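Local coordinates for protein glycosyl transferase (Staphylococcus aureus, PDB 5U02) that is a glycosyltransferase of the TarS type, modelled here as a helical linker domain and two beta-rich C-terminal domains, at residues D214-V219 with V225-V230; M318-Q321 with V327-L330. All blocks are in the same frame, centred on the assembly; numbering follows the deposited sequence.

Contact 1 (214-219 with 225-230) and contact 2 (318-321 with 327-330) are both antiparallel beta hairpins, met one after the other along the chain. They belong to the two successive C-terminal domains, both of the E-set clan. Their centres lie about 36 Å apart and their nearest atoms about 20 Å, so the two never touch. The centre of contact 1 is about 8 Å from the centre of the chain, against about 32 Å for contact 2. Contact 1 carries a salt bridge and aromatic packing; contact 2 adds aliphatic contacts and a bridging water to its backbone bonds, and two of its residues touch a second subunit.

Contact 1: D214-V219 with V225-V230; sequences DVFLEV and VFEVRV
Strands 214-219 and 225-229 run antiparallel, their axes approaching to 4.6 Å at 147°, and form a beta hairpin in C-terminal domain 1, of the E-set clan. Leu217 pairs with Val228, and Val219 with Phe226, as hydrogen-bonded pairs; Phe216 with Arg229 and Glu218 with Glu227 are the non-hydrogen-bonded ones. Of the four bonds in the two bonded pairs, Leu217 N to Val228 O is the shortest at 2.8 Å.

The Phe216 ring is sandwiched by two residues of the partner strand. Arg229 CD lies over one face, 3.7 Å from the ring centroid and offset toward the rim, a CH-pi contact. On the opposite face the Glu227 carboxylate is stacked, its plane 19° from the ring's; Glu227 OE1 also forms a salt bridge with Lys172 of strand 168-175.

Arg229 bends at chi2 (91°), which carries its guanidinium past the ring toward Asp214. There Asp214 CB covers the centre of one guanidinium face, while Asp214 OD1 makes a salt bridge to Arg229 NH2 at 3.0 Å. Asp214 OD1 also bonds to Ser268 OG and forms a second salt bridge with Arg176 NH2, and Arg229 NH1 bonds to Ile267 O. Ile267 and Ser268 thus tie this end of the hairpin to strand 267-274.

On the other side of the sheet, Val230 CG1 rests 4.0 Å from Leu217 CB. Val215 O accepts two weak bonds, from Val230 N and, near the guanidinium plane, from Arg229 NH1 at 2.9 Å.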
loop_
_atom_site.group_PDB
_atom_site.type_symbol
_atom_site.label_atom_id
_atom_site.label_comp_id
_atom_site.label_asym_id
_atom_site.label_seq_id
_atom_site.Cartn_x
_atom_site.Cartn_y
_atom_site.Cartn_z
ATOM N N ASP A 214 5.090 20.632 6.295
ATOM C CA ASP A 214 5.369 20.870 4.890
ATOM C C ASP A 214 5.097 19.601 4.091
ATOM O O ASP A 214 5.313 18.488 4.579
ATOM C CB ASP A 214 6.811 21.346 4.692
ATOM C CG ASP A 214 7.151 22.575 5.545
ATOM O OD1 ASP A 214 6.518 23.623 5.322
ATOM O OD2 ASP A 214 8.097 22.513 6.360
ATOM N N VAL A 215 4.597 19.770 2.870
ATOM C CA VAL A 215 4.158 18.648 2.040
ATOM C C VAL A 215 5.274 18.276 1.072
ATOM O O VAL A 215 5.764 19.127 0.319
ATOM C CB VAL A 215 2.862 18.984 1.285
ATOM C CG1 VAL A 215 2.337 17.759 0.547
ATOM C CG2 VAL A 215 1.802 19.514 2.252
ATOM N N PHE A 216 5.678 17.008 1.097
ATOM C CA PHE A 216 6.622 16.438 0.149
ATOM C C PHE A 216 5.988 15.235 -0.542
ATOM O O PHE A 216 5.067 14.601 -0.018
ATOM C CB PHE A 216 7.921 15.975 0.833
ATOM C CG PHE A 216 8.755 17.085 1.413
ATOM C CD1 PHE A 216 8.378 17.711 2.586
ATOM C CD2 PHE A 216 9.942 17.470 0.805
ATOM C CE1 PHE A 216 9.157 18.719 3.130
ATOM C CE2 PHE A 216 10.725 18.477 1.349
ATOM C CZ PHE A 216 10.332 19.100 2.510
ATOM N N LEU A 217 6.500 14.918 -1.727
ATOM C CA LEU A 217 6.241 13.640 -2.376
ATOM C C LEU A 217 7.521 12.821 -2.342
ATOM O O LEU A 217 8.550 13.250 -2.876
ATOM C CB LEU A 217 5.771 13.818 -3.818
ATOM C CG LEU A 217 5.493 12.483 -4.520
ATOM C CD1 LEU A 217 4.194 11.875 -4.008
ATOM C CD2 LEU A 217 5.452 12.629 -6.033
ATOM N N GLU A 218 7.461 11.654 -1.708
ATOM C CA GLU A 218 8.589 10.735 -1.677
ATOM C C GLU A 218 8.456 9.749 -2.829
ATOM O O GLU A 218 7.383 9.176 -3.038
ATOM C CB GLU A 218 8.650 9.987 -0.344
ATOM C CG GLU A 218 9.786 8.986 -0.252
ATOM C CD GLU A 218 9.533 7.909 0.787
ATOM O OE1 GLU A 218 9.900 8.112 1.963
ATOM O OE2 GLU A 218 8.961 6.858 0.426
ATOM N N VAL A 219 9.544 9.569 -3.578
ATOM C CA VAL A 219 9.591 8.667 -4.724
ATOM C C VAL A 219 10.774 7.731 -4.531
ATOM O O VAL A 219 11.926 8.178 -4.526
ATOM C CB VAL A 219 9.721 9.429 -6.053
ATOM C CG1 VAL A 219 9.944 8.455 -7.200
ATOM C CG2 VAL A 219 8.487 10.286 -6.297
ATOM N N VAL A 225 16.063 7.368 -2.802
ATOM C CA VAL A 225 14.869 8.103 -2.404
ATOM C C VAL A 225 14.984 9.546 -2.873
ATOM O O VAL A 225 16.003 10.207 -2.635
ATOM C CB VAL A 225 14.652 8.041 -0.883
ATOM C CG1 VAL A 225 13.360 8.733 -0.517
ATOM C CG2 VAL A 225 14.639 6.596 -0.408
ATOM N N PHE A 226 13.940 10.032 -3.535
ATOM C CA PHE A 226 13.806 11.441 -3.867
ATOM C C PHE A 226 12.800 12.088 -2.926
ATOM O O PHE A 226 11.737 11.523 -2.649
ATOM C CB PHE A 226 13.354 11.632 -5.316
ATOM C CG PHE A 226 14.356 11.167 -6.333
ATOM C CD1 PHE A 226 15.550 11.848 -6.514
ATOM C CD2 PHE A 226 14.100 10.052 -7.114
ATOM C CE1 PHE A 226 16.473 11.422 -7.451
ATOM C CE2 PHE A 226 15.019 9.621 -8.053
ATOM C CZ PHE A 226 16.206 10.306 -8.221
ATOM N N GLU A 227 13.149 13.264 -2.423
ATOM C CA GLU A 227 12.251 14.078 -1.616
ATOM C C GLU A 227 11.906 15.303 -2.452
ATOM O O GLU A 227 12.756 16.173 -2.666
ATOM C CB GLU A 227 12.907 14.465 -0.291
ATOM C CG GLU A 227 11.944 14.622 0.876
ATOM C CD GLU A 227 12.588 15.303 2.075
ATOM O OE1 GLU A 227 11.948 15.367 3.148
ATOM O OE2 GLU A 227 13.736 15.780 1.941
ATOM N N VAL A 228 10.676 15.367 -2.949
ATOM C CA VAL A 228 10.256 16.457 -3.824
ATOM C C VAL A 228 9.270 17.327 -3.057
ATOM O O VAL A 228 8.171 16.874 -2.711
ATOM C CB VAL A 228 9.641 15.947 -5.133
ATOM C CG1 VAL A 228 9.201 17.134 -5.997
ATOM C CG2 VAL A 228 10.638 15.084 -5.880
ATOM N N ARG A 229 9.666 18.576 -2.791
ATOM C CA ARG A 229 8.773 19.546 -2.168
ATOM C C ARG A 229 7.749 20.004 -3.196
ATOM O O ARG A 229 8.101 20.295 -4.344
ATOM C CB ARG A 229 9.581 20.729 -1.620
ATOM C CG ARG A 229 8.768 21.786 -0.892
ATOM C CD ARG A 229 8.713 21.464 0.588
ATOM N NE ARG A 229 8.161 22.533 1.396
ATOM C CZ ARG A 229 6.857 22.759 1.536
ATOM N NH1 ARG A 229 5.974 22.002 0.897
ATOM N NH2 ARG A 229 6.414 23.757 2.302
ATOM N N VAL A 230 6.476 20.030 -2.803
ATOM C CA VAL A 230 5.401 20.207 -3.771
ATOM C C VAL A 230 4.611 21.471 -3.464
ATOM O O VAL A 230 4.557 21.945 -2.324
ATOM C CB VAL A 230 4.461 18.981 -3.817
ATOM C CG1 VAL A 230 5.243 17.719 -4.156
ATOM C CG2 VAL A 230 3.721 18.823 -2.507
#

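Contact 2: M318-Q321 with V327-L330; sequences MLSQ and VEIL
Leu319 lays its branched end against Val327, with Leu319 CG 3.5 Å from Val327 CG1. Both methyls of the leucine also lie close to that one valine methyl, which stands anti to its own backbone N and thereby faces Leu319. Leu319 CD1 reaches Ile329 CG1 more loosely, at 4.1 Å. The other valine methyl, Val327 CG2, meets the amide end of Gln321, and Gln321 NE2 comes to 3.4 Å from it. That amide is held by the backbone of the 299-301 region, NE2 bonding to Tyr299 O and OE1 to Phe301 N, while Phe301 also packs on Leu319 and Val327.

Ser320 and Glu328 lie on the opposite face of the sheet. Ser320 OG and Glu328 OE2 are 3.9 Å apart, and water 1 joins them: it is 2.7 Å from Ser320 OG and 2.8 Å from Glu328 OE2. The same water is also hydrogen-bonded to Met318 O, 3.0 Å away, so it links side chains of both strands to the backbone. Ser320 OG reaches it from the position between its backbone N and carbonyl carbon (chi1 60°).

On this face too, Met318 packs on Val309 of a second subunit and Leu330 on Asp313 of that same subunit.

The axes of the two segments approach to 4.6 Å, at 160° between their directions. Met318 with Leu330 and Ser320 with Glu328 each exchange two backbone bonds, Glu328 N to Ser320 O being nearly straight at 172°. This two-residue repeat of paired bonds is that of an antiparallel beta hairpin, here forming adjacent strands of the seven-stranded sheet in C-terminal domain 2.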
loop_
_atom_site.group_PDB
_atom_site.type_symbol
_atom_site.label_atom_id
_atom_site.label_comp_id
_atom_site.label_asym_id
_atom_site.label_seq_id
_atom_site.Cartn_x
_atom_site.Cartn_y
_atom_site.Cartn_z
ATOM N N MET A 318 -29.409 18.036 6.613
ATOM C CA MET A 318 -28.553 17.943 5.435
ATOM C C MET A 318 -27.643 19.160 5.398
ATOM O O MET A 318 -28.123 20.299 5.423
ATOM C CB MET A 318 -29.382 17.845 4.155
ATOM C CG MET A 318 -29.610 16.413 3.687
ATOM S SD MET A 318 -28.151 15.742 2.861
ATOM C CE MET A 318 -27.916 16.982 1.591
ATOM N N LEU A 319 -26.336 18.917 5.345
ATOM C CA LEU A 319 -25.346 19.983 5.359
ATOM C C LEU A 319 -24.950 20.327 3.932
ATOM O O LEU A 319 -24.684 19.434 3.123
ATOM C CB LEU A 319 -24.112 19.574 6.167
ATOM C CG LEU A 319 -23.045 20.637 6.464
ATOM C CD1 LEU A 319 -22.308 20.319 7.758
ATOM C CD2 LEU A 319 -22.041 20.784 5.324
ATOM N N SER A 320 -24.904 21.622 3.632
ATOM C CA SER A 320 -24.438 22.095 2.339
ATOM C C SER A 320 -23.585 23.336 2.545
ATOM O O SER A 320 -23.901 24.187 3.382
ATOM C CB SER A 320 -25.606 22.395 1.392
ATOM O OG SER A 320 -26.443 23.400 1.931
ATOM N N GLN A 321 -22.495 23.419 1.789
ATOM C CA GLN A 321 -21.569 24.547 1.859
ATOM C C GLN A 321 -22.089 25.628 0.921
ATOM O O GLN A 321 -21.823 25.600 -0.282
ATOM C CB GLN A 321 -20.159 24.099 1.492
ATOM C CG GLN A 321 -19.091 25.128 1.794
ATOM C CD GLN A 321 -18.373 24.845 3.096
ATOM O OE1 GLN A 321 -18.197 23.690 3.484
ATOM N NE2 GLN A 321 -17.970 25.902 3.788
ATOM N N VAL A 327 -22.173 27.705 5.981
ATOM C CA VAL A 327 -22.651 26.336 5.878
ATOM C C VAL A 327 -24.086 26.303 6.373
ATOM O O VAL A 327 -24.405 26.910 7.403
ATOM C CB VAL A 327 -21.763 25.375 6.692
ATOM C CG1 VAL A 327 -22.489 24.088 6.984
ATOM C CG2 VAL A 327 -20.470 25.100 5.942
ATOM N N GLU A 328 -24.951 25.607 5.644
ATOM C CA GLU A 328 -26.349 25.461 6.017
ATOM C C GLU A 328 -26.634 24.013 6.386
ATOM O O GLU A 328 -26.255 23.092 5.655
ATOM C CB GLU A 328 -27.274 25.904 4.885
ATOM C CG GLU A 328 -28.733 25.575 5.137
ATOM C CD GLU A 328 -29.586 25.753 3.904
ATOM O OE1 GLU A 328 -29.998 26.895 3.631
ATOM O OE2 GLU A 328 -29.838 24.751 3.203
ATOM N N ILE A 329 -27.303 23.820 7.515
ATOM C CA ILE A 329 -27.771 22.510 7.937
ATOM C C ILE A 329 -29.288 22.569 7.889
ATOM O O ILE A 329 -29.921 23.187 8.752
ATOM C CB ILE A 329 -27.257 22.129 9.328
ATOM C CG1 ILE A 329 -25.725 22.046 9.318
ATOM C CG2 ILE A 329 -27.858 20.797 9.764
ATOM C CD1 ILE A 329 -25.105 21.765 10.669
ATOM N N LEU A 330 -29.868 21.953 6.858
ATOM C CA LEU A 330 -31.318 21.915 6.671
ATOM C C LEU A 330 -31.881 20.784 7.520
ATOM O O LEU A 330 -31.763 19.609 7.167
ATOM C CB LEU A 330 -31.661 21.727 5.198
ATOM C CG LEU A 330 -33.141 21.591 4.838
ATOM C CD1 LEU A 330 -33.908 22.841 5.248
ATOM C CD2 LEU A 330 -33.321 21.306 3.349
HETATM O O HOH W 1 -28.577 22.288 3.246
#